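Local coordinates for protein leucine aminopeptidase 2 (Saccharomyces cerevisiae, PDB 2XQ0) that preferentially cleaves di- and tripeptides as a zinc-dependent aminopeptidase of the M1 family and has a low epoxide hydrolase activity in vitro, at residues I149-L154 against I202-I207. Numbering follows the deposited sequence.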
ATOM      1  N   ILE A 149       9.746  -0.063  -7.692  1.00 15.70           N
ATOM      2  CA  ILE A 149      10.671   0.379  -8.751  1.00 12.90           C
ATOM      3  C   ILE A 149      10.086   0.441 -10.172  1.00 21.78           C
ATOM      4  O   ILE A 149      10.738   0.058 -11.150  1.00 22.32           O
ATOM      5  CB  ILE A 149      11.954  -0.456  -8.763  1.00 17.20           C
ATOM      6  CG1 ILE A 149      11.633  -1.946  -8.961  1.00 21.82           C
ATOM      7  CG2 ILE A 149      12.732  -0.226  -7.437  1.00 16.99           C
ATOM      8  CD1 ILE A 149      12.885  -2.811  -9.199  1.00 31.81           C
ATOM      9  N   HIS A 150       8.873   0.956 -10.295  1.00 21.45           N
ATOM     10  CA  HIS A 150       8.257   1.100 -11.620  1.00 13.87           C
ATOM     11  C   HIS A 150       8.362   2.528 -12.164  1.00 15.65           C
ATOM     12  O   HIS A 150       7.983   2.783 -13.313  1.00 20.55           O
ATOM     13  CB  HIS A 150       6.790   0.660 -11.570  1.00 15.78           C
ATOM     14  CG  HIS A 150       6.617  -0.796 -11.275  1.00 25.72           C
ATOM     15  ND1 HIS A 150       6.987  -1.780 -12.167  1.00 24.57           N
ATOM     16  CD2 HIS A 150       6.146  -1.436 -10.180  1.00 31.56           C
ATOM     17  CE1 HIS A 150       6.738  -2.965 -11.637  1.00 31.50           C
ATOM     18  NE2 HIS A 150       6.220  -2.785 -10.435  1.00 34.96           N
ATOM     19  N   ALA A 151       8.855   3.466 -11.357  1.00 15.69           N
ATOM     20  CA  ALA A 151       9.012   4.837 -11.862  1.00 14.10           C
ATOM     21  C   ALA A 151       9.920   4.843 -13.087  1.00 18.26           C
ATOM     22  O   ALA A 151       9.691   5.583 -14.045  1.00 20.55           O
ATOM     23  CB  ALA A 151       9.541   5.753 -10.794  1.00 20.04           C
ATOM     24  N   ARG A 152      10.947   3.999 -13.061  1.00 18.15           N
ATOM     25  CA  ARG A 152      11.870   3.872 -14.196  1.00 17.42           C
ATOM     26  C   ARG A 152      11.178   3.320 -15.454  1.00 16.18           C
ATOM     27  O   ARG A 152      11.770   3.300 -16.526  1.00 17.63           O
ATOM     28  CB  ARG A 152      13.064   2.979 -13.819  1.00 10.94           C
ATOM     29  CG  ARG A 152      12.658   1.514 -13.576  1.00 16.20           C
ATOM     30  CD  ARG A 152      13.767   0.672 -12.923  1.00 20.00           C
ATOM     31  NE  ARG A 152      14.084   1.143 -11.573  1.00 16.99           N
ATOM     32  CZ  ARG A 152      14.917   0.554 -10.715  1.00 16.57           C
ATOM     33  NH1 ARG A 152      15.582  -0.555 -11.046  1.00 19.34           N
ATOM     34  NH2 ARG A 152      15.091   1.088  -9.511  1.00 16.82           N
ATOM     35  N   SER A 153       9.931   2.871 -15.336  1.00 17.45           N
ATOM     36  CA  SER A 153       9.216   2.391 -16.531  1.00 20.36           C
ATOM     37  C   SER A 153       8.295   3.490 -17.055  1.00 21.40           C
ATOM     38  O   SER A 153       7.646   3.346 -18.110  1.00 22.26           O
ATOM     39  CB  SER A 153       8.438   1.115 -16.202  1.00 28.83           C
ATOM     40  OG  SER A 153       7.897   0.492 -17.347  1.00 31.18           O
ATOM     41  N   LEU A 154       8.242   4.595 -16.309  1.00 22.34           N
ATOM     42  CA  LEU A 154       7.441   5.765 -16.691  1.00 20.20           C
ATOM     43  C   LEU A 154       8.328   6.912 -17.202  1.00 24.56           C
ATOM     44  O   LEU A 154       7.998   7.563 -18.189  1.00 23.04           O
ATOM     45  CB  LEU A 154       6.575   6.250 -15.521  1.00 18.90           C
ATOM     46  CG  LEU A 154       5.734   7.496 -15.804  1.00 24.81           C
ATOM     47  CD1 LEU A 154       4.763   7.243 -16.970  1.00 23.67           C
ATOM     48  CD2 LEU A 154       4.968   7.985 -14.575  1.00 25.35           C
ATOM     49  N   ILE A 202      10.489  14.918  -3.205  1.00 24.32           N
ATOM     50  CA  ILE A 202       9.946  13.557  -3.122  1.00 16.95           C
ATOM     51  C   ILE A 202      10.761  12.539  -3.945  1.00 21.05           C
ATOM     52  O   ILE A 202      11.440  12.920  -4.900  1.00 20.86           O
ATOM     53  CB  ILE A 202       8.439  13.509  -3.515  1.00 18.91           C
ATOM     54  CG1 ILE A 202       8.181  14.027  -4.951  1.00 17.00           C
ATOM     55  CG2 ILE A 202       7.583  14.293  -2.494  1.00 25.78           C
ATOM     56  CD1 ILE A 202       6.809  13.589  -5.522  1.00 20.49           C
ATOM     57  N   PRO A 203      10.735  11.252  -3.540  1.00 18.91           N
ATOM     58  CA  PRO A 203      11.319  10.165  -4.342  1.00 16.86           C
ATOM     59  C   PRO A 203      10.442   9.887  -5.577  1.00 23.14           C
ATOM     60  O   PRO A 203       9.239  10.170  -5.564  1.00 20.92           O
ATOM     61  CB  PRO A 203      11.295   8.968  -3.382  1.00 22.08           C
ATOM     62  CG  PRO A 203      10.178   9.249  -2.448  1.00 27.06           C
ATOM     63  CD  PRO A 203      10.106  10.752  -2.301  1.00 23.55           C
ATOM     64  N   ALA A 204      11.037   9.341  -6.629  1.00 20.43           N
ATOM     65  CA  ALA A 204      10.299   9.052  -7.861  1.00 25.80           C
ATOM     66  C   ALA A 204       9.113   8.107  -7.637  1.00 16.44           C
ATOM     67  O   ALA A 204       8.123   8.175  -8.367  1.00 19.61           O
ATOM     68  CB  ALA A 204      11.238   8.472  -8.935  1.00 22.69           C
ATOM     69  N   TYR A 205       9.215   7.213  -6.656  1.00 18.07           N
ATOM     70  CA  TYR A 205       8.199   6.166  -6.527  1.00 12.84           C
ATOM     71  C   TYR A 205       6.867   6.778  -6.048  1.00 17.92           C
ATOM     72  O   TYR A 205       5.835   6.150  -6.156  1.00 20.38           O
ATOM     73  CB  TYR A 205       8.654   5.025  -5.617  1.00 21.71           C
ATOM     74  CG  TYR A 205       8.565   5.316  -4.137  1.00 23.62           C
ATOM     75  CD1 TYR A 205       7.349   5.229  -3.462  1.00 22.63           C
ATOM     76  CD2 TYR A 205       9.687   5.665  -3.417  1.00 23.60           C
ATOM     77  CE1 TYR A 205       7.268   5.481  -2.116  1.00 19.62           C
ATOM     78  CE2 TYR A 205       9.615   5.934  -2.065  1.00 24.43           C
ATOM     79  CZ  TYR A 205       8.405   5.837  -1.421  1.00 28.01           C
ATOM     80  OH  TYR A 205       8.326   6.102  -0.079  1.00 26.50           O
ATOM     81  N   LEU A 206       6.917   8.013  -5.541  1.00 13.27           N
ATOM     82  CA  LEU A 206       5.723   8.718  -5.057  1.00 13.48           C
ATOM     83  C   LEU A 206       5.005   9.509  -6.155  1.00 19.66           C
ATOM     84  O   LEU A 206       3.908  10.032  -5.941  1.00 18.36           O
ATOM     85  CB  LEU A 206       6.079   9.661  -3.912  1.00 16.39           C
ATOM     86  CG  LEU A 206       6.410   8.941  -2.601  1.00 26.34           C
ATOM     87  CD1 LEU A 206       6.801   9.945  -1.534  1.00 28.15           C
ATOM     88  CD2 LEU A 206       5.210   8.145  -2.153  1.00 23.73           C
ATOM     89  N   ILE A 207       5.626   9.606  -7.324  1.00 18.75           N
ATOM     90  CA  ILE A 207       4.976  10.299  -8.420  1.00 21.30           C
ATOM     91  C   ILE A 207       3.690   9.570  -8.751  1.00 16.51           C
ATOM     92  O   ILE A 207       3.637   8.333  -8.757  1.00 20.43           O
ATOM     93  CB  ILE A 207       5.857  10.415  -9.660  1.00 24.95           C
ATOM     94  CG1 ILE A 207       6.986  11.420  -9.400  1.00 24.90           C
ATOM     95  CG2 ILE A 207       5.029  10.856 -10.868  1.00 27.84           C
ATOM     96  CD1 ILE A 207       6.459  12.841  -9.202  1.00 22.69           C
TER
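Two short 3-10 turns of the N-terminal domain of this M1 aminopeptidase, 151-153 and 204-206, meet through alanines beside the substrate site. The methyl of Ala-151 points at the opposing turn and abuts that of Ala-204, CB to CB 3.7 Å. The same Ala-151 CB lies 3.7 Å from the carbonyl O of Ala-204 and 4.4 Å from the backbone N of Tyr-205, so it rests on the peptide link as well as on the methyl. With such small groups at the interface the backbones come close, Ala-151 CA standing 5.6 Å from Tyr-205 CA; no hydrogen bond crosses. Each turn is closed internally, Leu-154 N bonding to Ala-151 O (2.9 Å) and Ile-207 N to Ala-204 O (3.1 Å). Tyr-205 joins the contact near its backbone, while CG, set between its own N and C (chi1 78°), sends the ring away from the other turn, past Leu-206 CG over one face, to an edge-to-face stack with Trp-317. Its side chain comes near that of Met-276, a substrate-binding residue, and lies about 6 Å from bound bestatin, nearest atoms. Next in sequence to Ala-151, Arg-152 NE makes a salt bridge with Asp-159. The contact thus joins the loop between strands 141-144 and 165-172 to the link from strand 201-202 into strand 209-211, where Ile-202 and Ile-207 pack on Phe-167 of strand 165-172.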